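Local coordinates for Bpsl1147 (PDB 5A4O), which probably binds DNA, single-stranded DNA in particular, as a homodimeric bacterial homolog of the eukaryotic transcription coactivator PC4, at residues 35-40 and 48-53; 9-14 and 21-26; 30-35 and 56-61. All coordinates share one frame; numbering follows the deposited sequence.

Contact 1 of 3, residues 35-40 and 48-53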
# COMPACT_ATOMS: atom_id res chain seq x y z
N ASP A 35 6.49 -5.20 1.13
CA ASP A 35 5.66 -4.60 2.14
C ASP A 35 5.55 -3.11 1.87
O ASP A 35 6.55 -2.45 1.54
CB ASP A 35 6.32 -4.87 3.49
CG ASP A 35 5.41 -4.66 4.64
OD1 ASP A 35 4.59 -5.54 4.92
OD2 ASP A 35 5.56 -3.62 5.32
N VAL A 36 4.34 -2.57 2.00
CA VAL A 36 4.09 -1.14 1.81
C VAL A 36 3.31 -0.71 3.03
O VAL A 36 2.22 -1.20 3.23
CB VAL A 36 3.26 -0.87 0.55
CG1 VAL A 36 2.97 0.60 0.39
CG2 VAL A 36 3.97 -1.43 -0.68
N ARG A 37 3.88 0.16 3.86
CA ARG A 37 3.36 0.29 5.25
C ARG A 37 3.58 1.64 5.81
O ARG A 37 4.67 2.18 5.71
CB ARG A 37 4.06 -0.74 6.17
CG ARG A 37 3.40 -0.96 7.55
CD ARG A 37 3.90 -2.24 8.21
NE ARG A 37 3.55 -3.41 7.41
CZ ARG A 37 2.36 -3.99 7.36
NH1 ARG A 37 1.35 -3.60 8.12
NH2 ARG A 37 2.18 -5.03 6.55
N LEU A 38 2.53 2.17 6.44
CA LEU A 38 2.60 3.36 7.26
C LEU A 38 3.47 3.09 8.51
O LEU A 38 3.19 2.17 9.31
CB LEU A 38 1.20 3.82 7.63
CG LEU A 38 1.15 5.05 8.55
CD1 LEU A 38 1.64 6.23 7.76
CD2 LEU A 38 -0.25 5.30 9.12
N VAL A 39 4.51 3.89 8.67
CA VAL A 39 5.38 3.87 9.83
C VAL A 39 5.28 5.23 10.51
O VAL A 39 5.10 6.24 9.84
CB VAL A 39 6.82 3.50 9.47
CG1 VAL A 39 6.85 2.16 8.73
CG2 VAL A 39 7.50 4.59 8.64
N VAL A 40 5.31 5.25 11.83
CA VAL A 40 5.08 6.46 12.61
C VAL A 40 6.11 6.66 13.73
O VAL A 40 6.61 5.72 14.27
CB VAL A 40 3.67 6.53 13.26
CG1 VAL A 40 2.56 6.36 12.26
CG2 VAL A 40 3.57 5.51 14.34
N VAL A 48 8.03 3.43 13.77
CA VAL A 48 7.53 2.13 14.12
C VAL A 48 6.39 1.71 13.20
O VAL A 48 5.66 2.53 12.77
CB VAL A 48 7.04 2.15 15.54
CG1 VAL A 48 6.61 0.80 15.98
CG2 VAL A 48 8.16 2.67 16.42
N PRO A 49 6.31 0.43 12.85
CA PRO A 49 5.32 0.06 11.84
C PRO A 49 3.93 0.04 12.43
O PRO A 49 3.76 -0.06 13.68
CB PRO A 49 5.75 -1.35 11.43
CG PRO A 49 6.39 -1.91 12.67
CD PRO A 49 7.11 -0.73 13.29
N THR A 50 2.92 0.15 11.56
CA THR A 50 1.54 0.04 11.94
C THR A 50 0.89 -1.10 11.18
O THR A 50 1.52 -1.70 10.35
CB THR A 50 0.78 1.31 11.58
OG1 THR A 50 0.68 1.41 10.16
CG2 THR A 50 1.50 2.56 12.11
N ARG A 51 -0.40 -1.33 11.41
CA ARG A 51 -1.14 -2.34 10.67
C ARG A 51 -1.68 -1.74 9.38
O ARG A 51 -2.30 -2.48 8.59
CB ARG A 51 -2.30 -2.89 11.49
CG ARG A 51 -1.89 -3.56 12.79
CD ARG A 51 -3.07 -4.23 13.50
NE ARG A 51 -3.66 -5.31 12.70
CZ ARG A 51 -4.79 -5.25 11.98
NH1 ARG A 51 -5.55 -4.15 11.92
NH2 ARG A 51 -5.19 -6.32 11.32
N GLN A 52 -1.47 -0.44 9.18
CA GLN A 52 -1.91 0.24 7.95
C GLN A 52 -0.91 -0.02 6.84
O GLN A 52 -0.02 0.78 6.56
CB GLN A 52 -2.18 1.72 8.18
CG GLN A 52 -3.53 1.97 8.83
CD GLN A 52 -3.70 1.31 10.19
OE1 GLN A 52 -3.18 1.78 11.18
NE2 GLN A 52 -4.44 0.20 10.24
N GLY A 53 -1.00 -1.21 6.27
CA GLY A 53 -0.07 -1.59 5.21
C GLY A 53 -0.57 -2.79 4.47
O GLY A 53 -1.59 -3.41 4.84
O HOH W 1 -1.20 -4.96 8.35
O HOH W 2 -0.53 -6.24 6.02
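The carbonyl oxygen of Leu-38 is gripped twice by Thr-50: OG1 donates to Leu-38 O over 2.8 Å, and the backbone N adds a weak bond. The hydroxyl comes in tilted 30° from the carbonyl plane. This lies in the hairpin of strands 31-41 and 47-56, where a beta bulge shifts the register by two residues between the non-hydrogen-bonded pairs Arg-37/Gly-53 and Val-39/Pro-49. Thr-50 OG1 lies between its own N and carbonyl carbon (chi1 69°); there it also accepts from Gln-52 N, an ST turn that spans the corner at Arg-51. Beyond the corner Leu-38 N bonds to Gln-52 O at 2.9 Å, while Gln-52 NE2 hydrogen-bonds to Arg-51 O of the second subunit. On the face of Val-39 and Pro-49, the Arg-37 chain bends at chi3 (-62°), bringing NH1 2.9 Å from Thr-50 O, in the carbonyl plane and on a lone pair. NE and NH2 hold the Asp-35 carboxylate side-on, one nitrogen to each oxygen, which fixes the guanidinium's rotation. One water links NH1 to Arg-51 O, another NH2 to Gly-53 O, and Gly-53 CA lies 3.8 Å above the guanidinium plane.

Contact 2 of 3, residues 9-14 and 21-26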
# COMPACT_ATOMS: atom_id res chain seq x y z
N THR A 9 15.04 -1.73 3.31
CA THR A 9 14.27 -0.55 2.94
C THR A 9 14.56 -0.17 1.47
O THR A 9 15.68 0.14 1.12
CB THR A 9 14.60 0.62 3.87
OG1 THR A 9 14.28 0.23 5.20
CG2 THR A 9 13.76 1.84 3.51
N ILE A 10 13.56 -0.23 0.61
CA ILE A 10 13.70 0.13 -0.81
C ILE A 10 13.43 1.62 -0.94
O ILE A 10 14.17 2.34 -1.63
CB ILE A 10 12.70 -0.64 -1.69
CG1 ILE A 10 12.77 -2.14 -1.48
CG2 ILE A 10 12.89 -0.29 -3.17
CD1 ILE A 10 14.10 -2.76 -1.70
N ALA A 11 12.37 2.08 -0.29
CA ALA A 11 11.98 3.49 -0.30
C ALA A 11 11.22 3.95 0.95
O ALA A 11 10.51 3.18 1.66
CB ALA A 11 11.19 3.83 -1.56
N ASP A 12 11.40 5.24 1.23
CA ASP A 12 10.88 5.81 2.46
C ASP A 12 10.19 7.13 2.10
O ASP A 12 10.87 8.17 2.00
CB ASP A 12 12.08 6.07 3.37
CG ASP A 12 11.71 6.21 4.79
OD1 ASP A 12 10.76 5.53 5.24
OD2 ASP A 12 12.41 6.99 5.50
N VAL A 13 8.88 7.07 1.87
CA VAL A 13 8.11 8.21 1.32
C VAL A 13 7.57 9.01 2.48
O VAL A 13 6.70 8.53 3.22
CB VAL A 13 6.96 7.75 0.44
CG1 VAL A 13 6.21 8.96 -0.11
CG2 VAL A 13 7.42 6.80 -0.63
N GLN A 14 8.08 10.22 2.64
CA GLN A 14 7.70 11.04 3.77
C GLN A 14 6.30 11.61 3.59
O GLN A 14 5.99 12.19 2.53
CB GLN A 14 8.69 12.19 4.00
CG GLN A 14 10.09 11.72 4.31
CD GLN A 14 11.14 12.82 4.18
OE1 GLN A 14 10.82 13.96 3.86
NE2 GLN A 14 12.40 12.46 4.42
N ILE A 21 5.63 6.45 4.49
CA ILE A 21 5.25 5.19 3.88
C ILE A 21 6.55 4.47 3.51
O ILE A 21 7.31 4.94 2.65
CB ILE A 21 4.38 5.37 2.63
CG1 ILE A 21 3.09 6.14 2.95
CG2 ILE A 21 4.13 4.02 1.96
CD1 ILE A 21 2.13 5.43 3.88
N ARG A 22 6.81 3.33 4.16
CA ARG A 22 8.03 2.54 3.93
C ARG A 22 7.75 1.36 3.00
O ARG A 22 6.81 0.60 3.22
CB ARG A 22 8.59 2.04 5.26
CG ARG A 22 9.88 1.19 5.11
CD ARG A 22 10.48 0.69 6.44
NE ARG A 22 11.71 -0.17 6.23
CZ ARG A 22 11.83 -1.50 6.42
NH1 ARG A 22 10.83 -2.25 6.89
NH2 ARG A 22 12.99 -2.11 6.19
N ILE A 23 8.55 1.24 1.95
CA ILE A 23 8.41 0.17 1.01
C ILE A 23 9.64 -0.66 1.27
O ILE A 23 10.76 -0.14 1.19
CB ILE A 23 8.41 0.70 -0.44
CG1 ILE A 23 7.15 1.57 -0.66
CG2 ILE A 23 8.43 -0.46 -1.43
CD1 ILE A 23 7.10 2.24 -2.00
N SER A 24 9.42 -1.92 1.66
CA SER A 24 10.51 -2.80 2.05
C SER A 24 10.37 -4.16 1.33
O SER A 24 9.30 -4.50 0.81
CB SER A 24 10.56 -2.94 3.57
OG SER A 24 9.39 -3.56 4.07
N HIS A 25 11.47 -4.88 1.25
CA HIS A 25 11.51 -6.17 0.63
C HIS A 25 12.14 -7.12 1.62
O HIS A 25 13.14 -6.79 2.25
CB HIS A 25 12.31 -6.14 -0.67
CG HIS A 25 12.32 -7.46 -1.37
ND1 HIS A 25 13.25 -8.43 -1.10
CD2 HIS A 25 11.46 -8.00 -2.27
CE1 HIS A 25 12.99 -9.51 -1.82
NE2 HIS A 25 11.91 -9.27 -2.55
N ARG A 26 11.56 -8.30 1.82
CA ARG A 26 12.21 -9.28 2.66
C ARG A 26 11.98 -10.71 2.19
O ARG A 26 11.10 -10.95 1.34
CB ARG A 26 11.80 -9.14 4.11
CG ARG A 26 10.35 -9.38 4.35
CD ARG A 26 9.98 -9.11 5.81
NE ARG A 26 8.94 -10.05 6.20
CZ ARG A 26 7.66 -9.98 5.84
NH1 ARG A 26 7.22 -8.98 5.09
NH2 ARG A 26 6.81 -10.90 6.26
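Ala-11 CB and Ile-23 CB lie 4.3 Å apart at the apolar centre, their residues forming a hydrogen-bonded antiparallel pair. On the same face Val-13 CB and Ile-21 CB approach to 4.1 Å. Helix residues of the second subunit pack against this side, Gly-67 on Ala-11 and Gln-63 on Val-13. Farther along, Ile-10 runs beside His-25 and points the same way, its CD1 4.0 Å from CB of the histidine, whose NE2 is hydrogen-bonded to Arg-32 NE. At the bulge, Ile-23 O accepts from both Ile-10 N, at 2.9 Å, and Ala-11 N, at 3.1 Å. The polar edge lies on the opposite face. With CG anti to the backbone N (chi1 -180°) and the chain extended as far as NE, Arg-22, which faces Asp-12 as a non-hydrogen-bonded pair, reaches along the sheet to Thr-9. There NE and NH2 each meet Thr-9 OG1 at 2.8 Å, both within 3° of the guanidinium plane, and Ser-24 CB sits over one face. NH2 also bonds to Ser-6 O, while Asp-12 OD2 forms a salt bridge with Arg-20. Two backbone donors from successive residues opposite one partner make a classic beta bulge, set here in the first antiparallel hairpin of the PC4-like sheet.

Contact 3 of 3, residues 30-35 and 56-61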
# COMPACT_ATOMS: atom_id res chain seq x y z
N GLY A 30 12.81 -18.70 1.97
CA GLY A 30 12.98 -18.70 0.52
C GLY A 30 11.84 -18.11 -0.29
O GLY A 30 11.78 -18.32 -1.50
N ARG A 31 10.95 -17.35 0.36
CA ARG A 31 9.84 -16.68 -0.33
C ARG A 31 9.94 -15.18 -0.12
O ARG A 31 10.35 -14.74 0.92
CB ARG A 31 8.50 -17.22 0.15
CG ARG A 31 8.32 -18.65 -0.35
CD ARG A 31 7.03 -19.31 0.10
NE ARG A 31 6.94 -19.54 1.56
CZ ARG A 31 7.58 -20.49 2.26
NH1 ARG A 31 8.43 -21.36 1.70
NH2 ARG A 31 7.37 -20.55 3.55
N ARG A 32 9.61 -14.42 -1.17
CA ARG A 32 9.78 -12.95 -1.17
C ARG A 32 8.49 -12.26 -0.76
O ARG A 32 7.38 -12.72 -1.11
CB ARG A 32 10.10 -12.43 -2.58
CG ARG A 32 11.43 -12.82 -3.15
CD ARG A 32 11.56 -12.42 -4.62
NE ARG A 32 11.44 -10.97 -4.83
CZ ARG A 32 11.12 -10.39 -5.98
NH1 ARG A 32 10.89 -11.14 -7.06
NH2 ARG A 32 11.03 -9.06 -6.05
N TYR A 33 8.63 -11.15 -0.03
CA TYR A 33 7.50 -10.39 0.50
C TYR A 33 7.81 -8.91 0.18
O TYR A 33 8.86 -8.45 0.56
CB TYR A 33 7.41 -10.56 2.03
CG TYR A 33 7.12 -11.95 2.56
CD1 TYR A 33 8.06 -12.98 2.47
CD2 TYR A 33 5.93 -12.22 3.26
CE1 TYR A 33 7.79 -14.26 2.97
CE2 TYR A 33 5.66 -13.49 3.79
CZ TYR A 33 6.58 -14.51 3.63
OH TYR A 33 6.31 -15.79 4.13
N VAL A 34 6.92 -8.20 -0.51
CA VAL A 34 7.04 -6.75 -0.64
C VAL A 34 6.03 -6.13 0.31
O VAL A 34 4.85 -6.49 0.32
CB VAL A 34 6.78 -6.26 -2.08
CG1 VAL A 34 6.81 -4.73 -2.15
CG2 VAL A 34 7.82 -6.84 -3.02
N ASP A 35 6.49 -5.20 1.13
CA ASP A 35 5.66 -4.60 2.14
C ASP A 35 5.55 -3.11 1.87
O ASP A 35 6.55 -2.45 1.54
CB ASP A 35 6.32 -4.87 3.49
CG ASP A 35 5.41 -4.66 4.64
OD1 ASP A 35 4.59 -5.54 4.92
OD2 ASP A 35 5.56 -3.62 5.32
N ILE A 56 2.51 -8.22 -0.13
CA ILE A 56 2.21 -8.92 -1.35
C ILE A 56 3.38 -9.71 -1.90
O ILE A 56 4.53 -9.39 -1.70
CB ILE A 56 1.76 -7.96 -2.43
CG1 ILE A 56 2.82 -6.89 -2.69
CG2 ILE A 56 0.45 -7.31 -2.03
CD1 ILE A 56 2.65 -6.26 -4.01
N ARG A 57 3.02 -10.74 -2.64
CA ARG A 57 3.94 -11.49 -3.41
C ARG A 57 4.40 -10.69 -4.66
O ARG A 57 3.69 -9.84 -5.19
CB ARG A 57 3.30 -12.83 -3.78
CG ARG A 57 2.11 -12.74 -4.72
CD ARG A 57 1.54 -14.14 -4.93
NE ARG A 57 0.38 -14.22 -5.82
CZ ARG A 57 -0.90 -14.13 -5.44
NH1 ARG A 57 -1.24 -13.91 -4.17
NH2 ARG A 57 -1.85 -14.26 -6.37
N PRO A 58 5.62 -10.95 -5.12
CA PRO A 58 6.17 -10.07 -6.19
C PRO A 58 5.42 -10.22 -7.52
O PRO A 58 5.43 -9.30 -8.30
CB PRO A 58 7.64 -10.54 -6.30
CG PRO A 58 7.65 -11.90 -5.69
CD PRO A 58 6.64 -11.88 -4.58
N GLU A 59 4.77 -11.36 -7.74
CA GLU A 59 3.99 -11.60 -8.95
C GLU A 59 2.78 -10.66 -9.06
O GLU A 59 2.13 -10.62 -10.11
CB GLU A 59 3.46 -13.03 -9.01
CG GLU A 59 4.54 -14.09 -8.81
CD GLU A 59 4.56 -14.63 -7.37
OE1 GLU A 59 5.09 -13.96 -6.47
OE2 GLU A 59 4.04 -15.77 -7.16
N LEU A 60 2.44 -9.96 -7.99
CA LEU A 60 1.37 -8.96 -8.03
C LEU A 60 1.87 -7.53 -8.27
O LEU A 60 1.04 -6.63 -8.50
CB LEU A 60 0.55 -8.97 -6.72
CG LEU A 60 -0.23 -10.25 -6.45
CD1 LEU A 60 -1.17 -10.07 -5.26
CD2 LEU A 60 -1.03 -10.72 -7.65
N LEU A 61 3.18 -7.30 -8.19
CA LEU A 61 3.74 -5.95 -8.36
C LEU A 61 3.37 -5.22 -9.63
O LEU A 61 2.99 -4.06 -9.57
CB LEU A 61 5.27 -5.96 -8.24
CG LEU A 61 5.79 -6.04 -6.83
CD1 LEU A 61 7.26 -6.42 -6.87
CD2 LEU A 61 5.57 -4.72 -6.08
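Arg-32 lays its guanidinium against the Pro-58 ring, which comes over one face of the flat group rather than at its edge: Pro-58 CB stands 3.3 Å above the plane, offset toward the rim, and is 3.4 Å from Arg-32 NH1. The two side chains slant across each other. A bend at chi3 (61°) turns the guanidinium face to the proline, with Arg-32 CZ 3.5 Å from Pro-58 CB, while Pro-58 CD packs against the backbone O of Arg-32. The contact is van der Waals in kind, and NE of the arginine has its polar partner in His-25 NE2 on strand 19-28. Two residues away on each segment, Val-34 and Ile-56 form a hydrogen-bonded antiparallel pair, with N-to-O distances of 2.9 Å from Val-34 N to Ile-56 O and from Ile-56 N to Val-34 O. Their side chains share a face, Val-34 CB lying 4.1 Å from Ile-56 CG1. Leu-61 meets the valine from the start of the helix, its forked end facing both methyls: CD1 is 3.9 Å from Val-34 CG2, and CD2 touches CG1. Leu-61 also packs on Leu-68 of the second subunit, and Ile-56 on Ile-21 there, so this side faces the second subunit. The arrangement is the strand-to-helix junction of the PC4-like fold, where the last strand of the antiparallel sheet ends and the chain turns into the C-terminal helix.

Overall arrangement
From the N terminus, contact 2 comes first, closing the hairpin of strands 8-16 and 19-28. It is complete before strand 31-41 begins and is therefore in series with the other two. Strand 31-41 takes part in both contact 1 and contact 3: contact 3 joins its beginning to the segment leading into helix 61-73, and contact 1, nested inside that loop, closes the second hairpin with strand 47-56. The two share Asp-35. Strand 31-41 also lies beside strand 19-28, where Arg-22 N bonds to Arg-37 O and Arg-26 O to Tyr-33 N, merging the hairpins into one four-stranded antiparallel sheet. All three contacts touch the second subunit.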